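Local coordinates for peptidoglycan recognition protein-LC isoform LCx (Drosophila melanogaster, PDB 2F2L) that binds a fragment of diaminopimelate-type peptidoglycan through its extracellular domain and probably acts as an immune receptor that senses bacteria, at residues Ile30-Glu36 / Ile99-Phe105; Val70-Val76 / Asn111-Ala117; Phe105-Pro110 / Gly150-Ile156. All coordinates share one frame; numbering follows the deposited sequence.

Interaction 1: Ile30-Glu36 / Ile99-Phe105; sequences ISHTAAE and ISFIGTF. With MLD (glcnac(beta1-4)-murnac(1,6-anhydro)-L-ala-gamma-D-glu-meso-a2pm-D-ala), chain G.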
loop_
_atom_site.group_PDB
_atom_site.type_symbol
_atom_site.label_atom_id
_atom_site.label_comp_id
_atom_site.label_asym_id
_atom_site.label_seq_id
_atom_site.Cartn_x
_atom_site.Cartn_y
_atom_site.Cartn_z
ATOM N N ILE B 30 1.342 -18.302 -4.580
ATOM C CA ILE B 30 0.390 -17.301 -5.051
ATOM C C ILE B 30 0.176 -16.187 -4.013
ATOM O O ILE B 30 -0.187 -16.447 -2.855
ATOM C CB ILE B 30 -0.989 -17.946 -5.382
ATOM C CG1 ILE B 30 -0.838 -19.014 -6.482
ATOM C CG2 ILE B 30 -2.042 -16.882 -5.713
ATOM C CD1 ILE B 30 -0.101 -18.594 -7.722
ATOM N N SER B 31 0.382 -14.945 -4.453
ATOM C CA SER B 31 0.143 -13.760 -3.626
ATOM C C SER B 31 -0.868 -12.848 -4.309
ATOM O O SER B 31 -1.318 -13.128 -5.424
ATOM C CB SER B 31 1.459 -12.998 -3.409
ATOM O OG SER B 31 2.050 -12.614 -4.656
ATOM N N HIS B 32 -1.230 -11.758 -3.636
ATOM C CA HIS B 32 -1.818 -10.589 -4.330
ATOM C C HIS B 32 -0.964 -9.369 -4.021
ATOM O O HIS B 32 -0.122 -9.412 -3.123
ATOM C CB HIS B 32 -3.307 -10.374 -3.949
ATOM C CG HIS B 32 -3.560 -10.050 -2.507
ATOM N ND1 HIS B 32 -4.829 -9.772 -2.032
ATOM C CD2 HIS B 32 -2.730 -9.920 -1.446
ATOM C CE1 HIS B 32 -4.763 -9.517 -0.737
ATOM N NE2 HIS B 32 -3.501 -9.587 -0.359
ATOM N N THR B 33 -1.189 -8.283 -4.742
ATOM C CA THR B 33 -0.427 -7.058 -4.523
ATOM C C THR B 33 -0.938 -6.227 -3.359
ATOM O O THR B 33 -0.217 -5.341 -2.883
ATOM C CB THR B 33 -0.398 -6.133 -5.788
ATOM O OG1 THR B 33 -1.723 -5.710 -6.114
ATOM C CG2 THR B 33 0.288 -6.818 -6.967
ATOM N N ALA B 34 -2.172 -6.495 -2.924
ATOM C CA ALA B 34 -2.883 -5.721 -1.881
ATOM C C ALA B 34 -3.030 -4.222 -2.200
ATOM O O ALA B 34 -3.094 -3.357 -1.298
ATOM C CB ALA B 34 -2.249 -5.933 -0.525
ATOM N N ALA B 35 -3.132 -3.919 -3.488
ATOM C CA ALA B 35 -3.435 -2.576 -3.948
ATOM C C ALA B 35 -4.619 -2.672 -4.910
ATOM O O ALA B 35 -5.353 -3.676 -4.890
ATOM C CB ALA B 35 -2.197 -1.928 -4.575
ATOM N N GLU B 36 -4.863 -1.639 -5.711
ATOM C CA GLU B 36 -6.053 -1.630 -6.557
ATOM C C GLU B 36 -5.822 -2.578 -7.753
ATOM O O GLU B 36 -4.699 -2.773 -8.173
ATOM C CB GLU B 36 -6.414 -0.195 -6.996
ATOM C CG GLU B 36 -7.762 -0.113 -7.708
ATOM C CD GLU B 36 -8.207 1.314 -8.080
ATOM O OE1 GLU B 36 -7.616 2.317 -7.591
ATOM O OE2 GLU B 36 -9.164 1.419 -8.885
ATOM N N ILE B 99 3.925 -15.820 -8.120
ATOM C CA ILE B 99 2.975 -15.178 -9.019
ATOM C C ILE B 99 2.006 -14.337 -8.163
ATOM O O ILE B 99 1.414 -14.835 -7.200
ATOM C CB ILE B 99 2.180 -16.235 -9.815
ATOM C CG1 ILE B 99 3.136 -17.110 -10.638
ATOM C CG2 ILE B 99 1.141 -15.581 -10.687
ATOM C CD1 ILE B 99 2.514 -18.371 -11.147
ATOM N N SER B 100 1.895 -13.053 -8.483
ATOM C CA SER B 100 1.010 -12.162 -7.738
ATOM C C SER B 100 -0.183 -11.766 -8.579
ATOM O O SER B 100 -0.014 -11.328 -9.724
ATOM C CB SER B 100 1.758 -10.905 -7.298
ATOM O OG SER B 100 1.010 -10.211 -6.300
ATOM N N PHE B 101 -1.387 -11.903 -8.026
ATOM C CA PHE B 101 -2.585 -11.360 -8.683
ATOM C C PHE B 101 -2.643 -9.870 -8.377
ATOM O O PHE B 101 -2.544 -9.479 -7.202
ATOM C CB PHE B 101 -3.859 -12.034 -8.174
ATOM C CG PHE B 101 -4.124 -13.383 -8.792
ATOM C CD1 PHE B 101 -3.181 -14.412 -8.698
ATOM C CD2 PHE B 101 -5.325 -13.639 -9.439
ATOM C CE1 PHE B 101 -3.420 -15.669 -9.271
ATOM C CE2 PHE B 101 -5.575 -14.904 -10.006
ATOM C CZ PHE B 101 -4.609 -15.921 -9.906
ATOM N N ILE B 102 -2.767 -9.048 -9.421
ATOM C CA ILE B 102 -2.811 -7.607 -9.251
ATOM C C ILE B 102 -4.182 -7.268 -8.679
ATOM O O ILE B 102 -5.229 -7.548 -9.311
ATOM C CB ILE B 102 -2.570 -6.849 -10.569
ATOM C CG1 ILE B 102 -1.207 -7.209 -11.172
ATOM C CG2 ILE B 102 -2.629 -5.342 -10.332
ATOM C CD1 ILE B 102 -0.963 -6.576 -12.559
ATOM N N GLY B 103 -4.166 -6.693 -7.474
ATOM C CA GLY B 103 -5.379 -6.341 -6.768
ATOM C C GLY B 103 -5.364 -6.776 -5.324
ATOM O O GLY B 103 -4.335 -7.182 -4.793
ATOM N N THR B 104 -6.537 -6.676 -4.706
ATOM C CA THR B 104 -6.767 -7.059 -3.327
ATOM C C THR B 104 -7.966 -7.999 -3.287
ATOM O O THR B 104 -9.091 -7.569 -3.606
ATOM C CB THR B 104 -7.057 -5.812 -2.437
ATOM O OG1 THR B 104 -5.955 -4.899 -2.511
ATOM C CG2 THR B 104 -7.272 -6.208 -0.978
ATOM N N PHE B 105 -7.750 -9.254 -2.855
ATOM C CA PHE B 105 -8.786 -10.305 -2.950
ATOM C C PHE B 105 -9.222 -10.847 -1.604
ATOM O O PHE B 105 -9.517 -12.037 -1.444
ATOM C CB PHE B 105 -8.327 -11.386 -3.942
ATOM C CG PHE B 105 -7.983 -10.806 -5.243
ATOM C CD1 PHE B 105 -8.996 -10.373 -6.097
ATOM C CD2 PHE B 105 -6.671 -10.507 -5.554
ATOM C CE1 PHE B 105 -8.697 -9.746 -7.281
ATOM C CE2 PHE B 105 -6.367 -9.884 -6.736
ATOM C CZ PHE B 105 -7.368 -9.501 -7.601
HETATM C CAA MLD G . -3.983 -7.529 2.468
HETATM C CAB MLD G . -2.613 -8.150 2.695
HETATM O OAC MLD G . -2.233 -9.091 2.010
HETATM N N2 MLD G . -1.900 -7.587 3.666
HETATM C C2 MLD G . -0.578 -8.040 4.082
HETATM C C3 MLD G . -0.633 -8.242 5.598
HETATM O O3 MLD G . -1.621 -9.215 5.989
HETATM C C4 MLD G . 0.750 -8.562 6.156
HETATM O O4 MLD G . 0.643 -8.541 7.569
HETATM C C5 MLD G . 1.743 -7.483 5.712
HETATM C C6 MLD G . 3.215 -7.728 6.091
HETATM O O6 MLD G . 3.965 -6.510 5.806
HETATM O O5 MLD G . 1.741 -7.461 4.287
HETATM C C1 MLD G . 0.481 -7.008 3.741
HETATM O O1 MLD G . 0.603 -6.937 2.344
HETATM C CA4 MLD G . 1.429 -5.822 1.930
HETATM C CA5 MLD G . 0.796 -4.435 2.040
HETATM O OA5 MLD G . 0.688 -3.722 0.762
HETATM C CA6 MLD G . 1.892 -3.676 2.705
HETATM O OA6 MLD G . 2.766 -3.337 1.647
HETATM C CA1 MLD G . 2.075 -3.630 0.396
HETATM C CA2 MLD G . 2.575 -4.991 -0.115
HETATM N NAD MLD G . 2.454 -5.043 -1.588
HETATM C CAE MLD G . 3.477 -5.307 -2.381
HETATM C CAF MLD G . 3.141 -5.297 -3.859
HETATM O OAG MLD G . 4.615 -5.562 -1.986
HETATM C CA3 MLD G . 1.759 -6.138 0.480
HETATM O OAH MLD G . 2.494 -7.411 0.445
HETATM C CAI MLD G . 2.118 -8.287 -0.646
HETATM C CAJ MLD G . 0.999 -9.232 -0.274
HETATM C CAL MLD G . 3.345 -9.126 -1.061
HETATM O OAM MLD G . 3.176 -9.973 -1.932
HETATM N N MLD G . 4.521 -8.890 -0.480
HETATM C CA MLD G . 5.761 -9.598 -0.820
HETATM C CB MLD G . 6.406 -8.791 -1.953
HETATM C C MLD G . 6.673 -9.539 0.418
HETATM O O MLD G . 6.910 -8.456 0.961
HETATM N NAN MLD G . 7.125 -10.719 0.833
HETATM C CAO MLD G . 8.008 -10.933 1.990
HETATM C CAP MLD G . 7.473 -12.082 2.906
HETATM O OBA MLD G . 8.307 -12.598 3.655
HETATM O OAQ MLD G . 6.277 -12.454 2.828
HETATM C CBB MLD G . 9.360 -11.433 1.493
HETATM C CBC MLD G . 10.177 -10.413 0.719
HETATM C CBD MLD G . 11.540 -11.035 0.366
HETATM O OBE MLD G . 11.685 -12.255 0.268
HETATM N NBF MLD G . 12.519 -10.175 0.184
HETATM C CBG MLD G . 13.880 -10.605 -0.160
HETATM C CBH MLD G . 14.513 -11.344 1.036
HETATM O OBI MLD G . 14.406 -10.906 2.181
HETATM N NBJ MLD G . 15.129 -12.484 0.733
HETATM C CBK MLD G . 15.822 -13.337 1.725
HETATM C CBL MLD G . 17.271 -13.525 1.264
HETATM C CBM MLD G . 15.191 -14.735 1.900
HETATM O OBO MLD G . 14.530 -15.217 0.943
HETATM O OBN MLD G . 15.410 -15.303 2.999
HETATM C CBP MLD G . 14.693 -9.367 -0.575
HETATM C CBQ MLD G . 15.987 -9.748 -1.315
HETATM C CBR MLD G . 16.701 -8.505 -1.853
HETATM C CBS MLD G . 17.642 -8.810 -3.021
HETATM C CBT MLD G . 16.814 -9.116 -4.276
HETATM O OBV MLD G . 16.256 -8.150 -4.824
HETATM O OBU MLD G . 16.763 -10.301 -4.664
HETATM N NBW MLD G . 18.492 -9.960 -2.686
HETATM O O HOH W 1 3.896 -14.636 -4.858
#
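I30-H32 and I99-F101 are neighbouring parallel strands, their axes 4.3 Å apart at closest and their directions differing by 37°, in the mixed sheet of this amidase-like recognition fold. S31 is bonded on both of its backbone sides, S31 N donating to I99 O and S31 O accepting from F101 N. On one face I30 CG2 lies obliquely against F101 CE1, 4.0 Å away. On the other, S100 OG gives a weak bond to S31 OG.

H32 makes the link to the ligand. With CG held between the backbone N and the carbonyl carbon (chi1 63°), its ring has two partners close to its plane: ND1 accepts from F105 N at 3.1 Å, while NE2 donates to MLD OAC at 2.7 Å. The F105 bond thus helps fix the rotation of a first-shell ring, and S148 OG holds the backbone N of H32. Beyond the strands, T33 accepts on two sides, OG1 from G103 N at 3.0 Å and O from MLD NAD, also at 3.0 Å. Further along, the two loops that follow the strands are tied where T104 OG1 donates to A35 O at 2.7 Å, approaching out of the carbonyl plane.

Interaction 2: Val70-Val76 / Asn111-Ala117; sequences VGGDGRV and NERQLEA. With CIT (citric acid), chain H.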
loop_
_atom_site.group_PDB
_atom_site.type_symbol
_atom_site.label_atom_id
_atom_site.label_comp_id
_atom_site.label_asym_id
_atom_site.label_seq_id
_atom_site.Cartn_x
_atom_site.Cartn_y
_atom_site.Cartn_z
ATOM N N VAL B 70 -0.273 -11.214 -12.559
ATOM C CA VAL B 70 -1.449 -11.458 -13.424
ATOM C C VAL B 70 -2.426 -10.322 -13.269
ATOM O O VAL B 70 -2.914 -10.065 -12.153
ATOM C CB VAL B 70 -2.152 -12.772 -13.024
ATOM C CG1 VAL B 70 -3.279 -13.090 -13.984
ATOM C CG2 VAL B 70 -1.129 -13.903 -13.000
ATOM N N GLY B 71 -2.749 -9.663 -14.379
ATOM C CA GLY B 71 -3.644 -8.529 -14.343
ATOM C C GLY B 71 -5.098 -8.891 -14.562
ATOM O O GLY B 71 -5.401 -9.929 -15.138
ATOM N N GLY B 72 -5.990 -7.993 -14.140
ATOM C CA GLY B 72 -7.432 -8.157 -14.360
ATOM C C GLY B 72 -7.833 -7.994 -15.807
ATOM O O GLY B 72 -8.982 -8.246 -16.174
ATOM N N ASP B 73 -6.890 -7.561 -16.636
ATOM C CA ASP B 73 -7.055 -7.601 -18.090
ATOM C C ASP B 73 -6.812 -8.999 -18.696
ATOM O O ASP B 73 -6.936 -9.181 -19.905
ATOM C CB ASP B 73 -6.122 -6.579 -18.761
ATOM C CG ASP B 73 -4.641 -6.866 -18.508
ATOM O OD1 ASP B 73 -4.329 -7.755 -17.680
ATOM O OD2 ASP B 73 -3.789 -6.200 -19.137
ATOM N N GLY B 74 -6.425 -9.965 -17.882
ATOM C CA GLY B 74 -6.070 -11.288 -18.382
ATOM C C GLY B 74 -4.665 -11.412 -18.952
ATOM O O GLY B 74 -4.324 -12.441 -19.534
ATOM N N ARG B 75 -3.850 -10.376 -18.830
ATOM C CA ARG B 75 -2.464 -10.431 -19.328
ATOM C C ARG B 75 -1.531 -10.772 -18.171
ATOM O O ARG B 75 -1.813 -10.464 -17.013
ATOM C CB ARG B 75 -2.035 -9.103 -19.954
ATOM C CG ARG B 75 -2.804 -8.730 -21.208
ATOM C CD ARG B 75 -2.236 -7.465 -21.870
ATOM N NE ARG B 75 -3.013 -7.114 -23.074
ATOM C CZ ARG B 75 -4.194 -6.495 -23.079
ATOM N NH1 ARG B 75 -4.769 -6.096 -21.956
ATOM N NH2 ARG B 75 -4.809 -6.269 -24.222
ATOM N N VAL B 76 -0.430 -11.424 -18.511
ATOM C CA VAL B 76 0.623 -11.735 -17.583
ATOM C C VAL B 76 1.712 -10.694 -17.791
ATOM O O VAL B 76 2.088 -10.391 -18.928
ATOM C CB VAL B 76 1.203 -13.140 -17.827
ATOM C CG1 VAL B 76 2.344 -13.411 -16.887
ATOM C CG2 VAL B 76 0.094 -14.212 -17.681
ATOM N N ASN B 111 -11.110 -11.993 -11.142
ATOM C CA ASN B 111 -12.037 -12.120 -12.257
ATOM C C ASN B 111 -11.712 -13.292 -13.196
ATOM O O ASN B 111 -10.661 -13.944 -13.095
ATOM C CB ASN B 111 -12.220 -10.772 -12.982
ATOM C CG ASN B 111 -11.062 -10.397 -13.880
ATOM O OD1 ASN B 111 -10.381 -11.252 -14.455
ATOM N ND2 ASN B 111 -10.864 -9.104 -14.045
ATOM N N GLU B 112 -12.662 -13.589 -14.068
ATOM C CA GLU B 112 -12.578 -14.740 -14.961
ATOM C C GLU B 112 -11.276 -14.772 -15.793
ATOM O O GLU B 112 -10.629 -15.824 -15.935
ATOM C CB GLU B 112 -13.800 -14.729 -15.846
ATOM C CG GLU B 112 -13.797 -15.703 -17.013
ATOM C CD GLU B 112 -15.023 -15.552 -17.876
ATOM O OE1 GLU B 112 -14.937 -15.851 -19.082
ATOM O OE2 GLU B 112 -16.084 -15.151 -17.343
ATOM N N ARG B 113 -10.897 -13.615 -16.319
ATOM C CA ARG B 113 -9.705 -13.496 -17.167
ATOM C C ARG B 113 -8.418 -13.672 -16.388
ATOM O O ARG B 113 -7.469 -14.304 -16.867
ATOM C CB ARG B 113 -9.722 -12.152 -17.919
ATOM C CG ARG B 113 -10.581 -12.216 -19.148
ATOM C CD ARG B 113 -11.124 -10.876 -19.594
ATOM N NE ARG B 113 -10.098 -10.001 -20.137
ATOM C CZ ARG B 113 -10.138 -9.351 -21.305
ATOM N NH1 ARG B 113 -11.158 -9.454 -22.153
ATOM N NH2 ARG B 113 -9.118 -8.561 -21.615
ATOM N N GLN B 114 -8.404 -13.159 -15.163
ATOM C CA GLN B 114 -7.237 -13.257 -14.292
ATOM C C GLN B 114 -6.970 -14.715 -13.912
ATOM O O GLN B 114 -5.811 -15.209 -13.957
ATOM C CB GLN B 114 -7.479 -12.395 -13.051
ATOM C CG GLN B 114 -6.287 -11.791 -12.439
ATOM C CD GLN B 114 -6.620 -10.826 -11.327
ATOM O OE1 GLN B 114 -7.748 -10.769 -10.849
ATOM N NE2 GLN B 114 -5.614 -10.066 -10.892
ATOM N N LEU B 115 -8.034 -15.427 -13.556
ATOM C CA LEU B 115 -7.919 -16.843 -13.213
ATOM C C LEU B 115 -7.473 -17.665 -14.432
ATOM O O LEU B 115 -6.575 -18.495 -14.333
ATOM C CB LEU B 115 -9.247 -17.361 -12.655
ATOM C CG LEU B 115 -9.602 -16.856 -11.259
ATOM C CD1 LEU B 115 -11.053 -17.167 -10.906
ATOM C CD2 LEU B 115 -8.660 -17.435 -10.191
ATOM N N GLU B 116 -8.077 -17.403 -15.586
ATOM C CA GLU B 116 -7.681 -18.064 -16.832
ATOM C C GLU B 116 -6.199 -17.823 -17.171
ATOM O O GLU B 116 -5.474 -18.768 -17.520
ATOM C CB GLU B 116 -8.609 -17.646 -17.983
ATOM C CG GLU B 116 -9.985 -18.355 -17.929
ATOM C CD GLU B 116 -10.987 -17.850 -18.942
ATOM O OE1 GLU B 116 -10.717 -16.843 -19.641
ATOM O OE2 GLU B 116 -12.069 -18.473 -19.029
ATOM N N ALA B 117 -5.738 -16.581 -17.035
ATOM C CA ALA B 117 -4.322 -16.243 -17.301
ATOM C C ALA B 117 -3.357 -17.035 -16.412
ATOM O O ALA B 117 -2.349 -17.553 -16.878
ATOM C CB ALA B 117 -4.083 -14.758 -17.115
HETATM C C1 CIT H . -7.052 -2.726 -23.264
HETATM O O1 CIT H . -6.523 -1.613 -23.470
HETATM O O2 CIT H . -6.417 -3.587 -22.634
HETATM C C2 CIT H . -8.450 -2.987 -23.768
HETATM C C3 CIT H . -8.934 -4.409 -23.486
HETATM O O7 CIT H . -8.077 -5.360 -24.177
HETATM C C4 CIT H . -10.393 -4.488 -23.962
HETATM C C5 CIT H . -11.032 -5.865 -23.876
HETATM O O3 CIT H . -12.284 -5.987 -23.948
HETATM O O4 CIT H . -10.337 -6.897 -23.763
HETATM C C6 CIT H . -8.848 -4.670 -21.989
HETATM O O5 CIT H . -9.410 -3.856 -21.214
HETATM O O6 CIT H . -8.210 -5.679 -21.558
#
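N111, R113 and Q114, at or just before the start of helix 112-127, each grip a different backbone carbonyl of segment 70-76: G72 O, D73 O and V70 O respectively. That segment holds the tip of the hairpin joining strands 68-70 and 76-78, with a type I turn from G71 to G74.

N111 is the helix N-cap and uses both ends of its amide. OD1 accepts from Q114 N at 2.8 Å, the donor standing almost straight beyond the oxygen, and ND2 reaches across to G72 O at 3.0 Å, in the carbonyl plane and on a lone pair. Q114 stretches out beyond CG so that NE2 meets V70 O at 3.0 Å, this time from above the carbonyl plane. The same NE2 is bonded to I102 O, so two carbonyls hold the amide flat. R113 is bent at chi3 (70°), which brings the edge of its guanidinium to the loop. Its NH2 donates to D73 O at 2.8 Å, with a weak bond from NE to the same oxygen.

A citrate, probably from the crystallisation liquor, accepts from NH1 and NH2 of R113 and from R75, bridging the two arginines. Inside the loop D73 forms an Asx turn with R75 N through OD1, while OD2 takes R75 NH1 in a salt bridge and Y77 OH in a hydrogen bond. Packing closes the contact further along the helix: A117 CB rests 3.6 Å from V70 CG1 and 3.4 Å from G74 O.

Interaction 3: Phe105-Pro110 / Gly150-Ile156; sequences FTTRKP and GEELYKI
E152 OE1 is held by two partners, K109 NZ in a long, weak salt bridge of 3.4 Å and a water that donates to it at 2.6 Å. The same water donates to the backbone O of E152, so it ties the carboxylate to its own helix. E152 OE2 turns to K155 NZ, again weakly, and the two lysines share one glutamate in a small salt-bridge network. The carboxylate gets there because the chain bends at chi2 (-55°), which lays the aliphatic part against the loop: CG sits 3.5 Å from T107 C, and CB faces R108 O.

Next to these charges, the loop meets the start of helix 151-157, with G150 at the N-cap. F105 O accepts from E152 N at 3.0 Å, the donor lying nearly in line with the carbonyl bond, though the bond is bent at the hydrogen (137°). The loop carbonyl thus takes up an N-H of the helix's first turn, as a cap from outside would. E151 CB packs on T106 O, while E151 OE1 turns outward to a salt bridge with R141.

Apolar side chains of the helix make the rest of the contact. The backbone brings L153 CB to 3.7 Å from F105 CB, and with CG anti to the backbone N (chi1 176°) the L153 branch ends with CD1 3.8 Å from P110 CG; I156 CD1 meets P110 CD. The contact sits where helix 151-157 packs against the sheet: L153 also lies on I30 of strand 25-32 and F101 of strand 97-101, while P110 and I156 both touch L115 of helix 112-127.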
loop_
_atom_site.group_PDB
_atom_site.type_symbol
_atom_site.label_atom_id
_atom_site.label_comp_id
_atom_site.label_asym_id
_atom_site.label_seq_id
_atom_site.Cartn_x
_atom_site.Cartn_y
_atom_site.Cartn_z
ATOM N N PHE B 105 -7.750 -9.254 -2.855
ATOM C CA PHE B 105 -8.786 -10.305 -2.950
ATOM C C PHE B 105 -9.222 -10.847 -1.604
ATOM O O PHE B 105 -9.517 -12.037 -1.444
ATOM C CB PHE B 105 -8.327 -11.386 -3.942
ATOM C CG PHE B 105 -7.983 -10.806 -5.243
ATOM C CD1 PHE B 105 -8.996 -10.373 -6.097
ATOM C CD2 PHE B 105 -6.671 -10.507 -5.554
ATOM C CE1 PHE B 105 -8.697 -9.746 -7.281
ATOM C CE2 PHE B 105 -6.367 -9.884 -6.736
ATOM C CZ PHE B 105 -7.368 -9.501 -7.601
ATOM N N THR B 106 -9.318 -9.933 -0.644
ATOM C CA THR B 106 -9.735 -10.261 0.704
ATOM C C THR B 106 -11.236 -10.536 0.764
ATOM O O THR B 106 -11.656 -11.446 1.455
ATOM C CB THR B 106 -9.402 -9.134 1.686
ATOM O OG1 THR B 106 -9.936 -7.905 1.183
ATOM C CG2 THR B 106 -7.895 -8.986 1.844
ATOM N N THR B 107 -12.053 -9.737 0.089
ATOM C CA THR B 107 -13.490 -10.021 0.086
ATOM C C THR B 107 -14.112 -10.102 -1.317
ATOM O O THR B 107 -15.318 -10.323 -1.443
ATOM C CB THR B 107 -14.273 -8.971 0.878
ATOM O OG1 THR B 107 -14.106 -7.712 0.238
ATOM C CG2 THR B 107 -13.810 -8.898 2.350
ATOM N N ARG B 108 -13.288 -9.922 -2.341
ATOM C CA ARG B 108 -13.712 -9.923 -3.732
ATOM C C ARG B 108 -12.901 -10.993 -4.469
ATOM O O ARG B 108 -11.712 -11.122 -4.232
ATOM C CB ARG B 108 -13.417 -8.536 -4.308
ATOM C CG ARG B 108 -13.830 -8.295 -5.746
ATOM C CD ARG B 108 -13.744 -6.783 -6.074
ATOM N NE ARG B 108 -13.786 -6.536 -7.514
ATOM C CZ ARG B 108 -13.775 -5.330 -8.073
ATOM N NH1 ARG B 108 -13.728 -4.235 -7.316
ATOM N NH2 ARG B 108 -13.817 -5.221 -9.397
ATOM N N LYS B 109 -13.542 -11.753 -5.351
ATOM C CA LYS B 109 -12.862 -12.803 -6.106
ATOM C C LYS B 109 -12.072 -12.205 -7.245
ATOM O O LYS B 109 -12.457 -11.193 -7.796
ATOM C CB LYS B 109 -13.854 -13.794 -6.720
ATOM C CG LYS B 109 -14.791 -14.447 -5.748
ATOM C CD LYS B 109 -15.552 -15.521 -6.463
ATOM C CE LYS B 109 -16.841 -15.826 -5.791
ATOM N NZ LYS B 109 -16.572 -16.486 -4.525
ATOM N N PRO B 110 -10.986 -12.857 -7.641
ATOM C CA PRO B 110 -10.337 -12.448 -8.881
ATOM C C PRO B 110 -11.273 -12.726 -10.060
ATOM O O PRO B 110 -12.145 -13.601 -9.977
ATOM C CB PRO B 110 -9.102 -13.352 -8.942
ATOM C CG PRO B 110 -9.507 -14.551 -8.162
ATOM C CD PRO B 110 -10.315 -14.022 -7.032
ATOM N N GLY B 150 -5.223 -13.110 -0.118
ATOM C CA GLY B 150 -6.594 -12.665 0.107
ATOM C C GLY B 150 -7.501 -13.872 0.265
ATOM O O GLY B 150 -7.423 -14.811 -0.509
ATOM N N GLU B 151 -8.386 -13.815 1.248
ATOM C CA GLU B 151 -9.271 -14.925 1.584
ATOM C C GLU B 151 -10.000 -15.531 0.366
ATOM O O GLU B 151 -10.043 -16.763 0.224
ATOM C CB GLU B 151 -10.271 -14.459 2.639
ATOM C CG GLU B 151 -11.232 -15.530 3.147
ATOM C CD GLU B 151 -10.538 -16.642 3.908
ATOM O OE1 GLU B 151 -9.445 -16.402 4.451
ATOM O OE2 GLU B 151 -11.103 -17.749 3.988
ATOM N N GLU B 152 -10.574 -14.677 -0.492
ATOM C CA GLU B 152 -11.386 -15.147 -1.628
ATOM C C GLU B 152 -10.519 -15.800 -2.684
ATOM O O GLU B 152 -10.938 -16.766 -3.307
ATOM C CB GLU B 152 -12.234 -14.026 -2.253
ATOM C CG GLU B 152 -13.377 -13.548 -1.385
ATOM C CD GLU B 152 -14.314 -14.685 -0.952
ATOM O OE1 GLU B 152 -14.758 -15.476 -1.813
ATOM O OE2 GLU B 152 -14.610 -14.788 0.261
ATOM N N LEU B 153 -9.314 -15.272 -2.892
ATOM C CA LEU B 153 -8.387 -15.906 -3.822
ATOM C C LEU B 153 -7.838 -17.208 -3.224
ATOM O O LEU B 153 -7.741 -18.232 -3.911
ATOM C CB LEU B 153 -7.265 -14.949 -4.207
ATOM C CG LEU B 153 -6.154 -15.493 -5.099
ATOM C CD1 LEU B 153 -6.680 -16.308 -6.240
ATOM C CD2 LEU B 153 -5.306 -14.325 -5.607
ATOM N N TYR B 154 -7.514 -17.186 -1.939
ATOM C CA TYR B 154 -7.029 -18.395 -1.267
ATOM C C TYR B 154 -8.051 -19.520 -1.298
ATOM O O TYR B 154 -7.697 -20.672 -1.544
ATOM C CB TYR B 154 -6.641 -18.111 0.175
ATOM C CG TYR B 154 -5.965 -19.268 0.862
ATOM C CD1 TYR B 154 -4.735 -19.722 0.438
ATOM C CD2 TYR B 154 -6.550 -19.895 1.954
ATOM C CE1 TYR B 154 -4.096 -20.781 1.082
ATOM C CE2 TYR B 154 -5.923 -20.940 2.604
ATOM C CZ TYR B 154 -4.700 -21.380 2.163
ATOM O OH TYR B 154 -4.078 -22.415 2.805
ATOM N N LYS B 155 -9.314 -19.206 -1.035
ATOM C CA LYS B 155 -10.353 -20.232 -1.082
ATOM C C LYS B 155 -10.431 -20.879 -2.479
ATOM O O LYS B 155 -10.701 -22.073 -2.593
ATOM C CB LYS B 155 -11.718 -19.679 -0.660
ATOM C CG LYS B 155 -11.857 -19.480 0.826
ATOM C CD LYS B 155 -13.318 -19.290 1.248
ATOM C CE LYS B 155 -13.832 -17.894 0.986
ATOM N NZ LYS B 155 -15.201 -17.699 1.560
ATOM N N ILE B 156 -10.172 -20.095 -3.524
ATOM C CA ILE B 156 -10.194 -20.622 -4.892
ATOM C C ILE B 156 -9.006 -21.569 -5.153
ATOM O O ILE B 156 -9.196 -22.697 -5.605
ATOM C CB ILE B 156 -10.263 -19.474 -5.933
ATOM C CG1 ILE B 156 -11.645 -18.800 -5.863
ATOM C CG2 ILE B 156 -10.013 -19.992 -7.341
ATOM C CD1 ILE B 156 -11.752 -17.524 -6.665
HETATM O O HOH W 2 -13.600 -17.287 -3.235
#

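How the interactions relate
The three contacts surround strand 97-101 and the chain that leaves it. The centres of interactions 1 and 2 lie about 11 Å apart, those of interactions 1 and 3 about 10 Å, and those of interactions 2 and 3 about 14 Å. Strands 68-70, 97-101 and 25-32 are consecutive in the sheet, and V70 of interaction 2 is bonded through its backbone to S100 and I102 of interaction 1. From strand 97-101 the chain runs through 105-110 into helix 112-127; interaction 2 alternates with each of the others along the sequence, whereas 1 and 3 come in series and share F105. F101 packs on both Q114 and L153, joining the two helices to one sheet face. The bound muropeptide lies at the strand ends and following loops of interaction 1, with T106 close by.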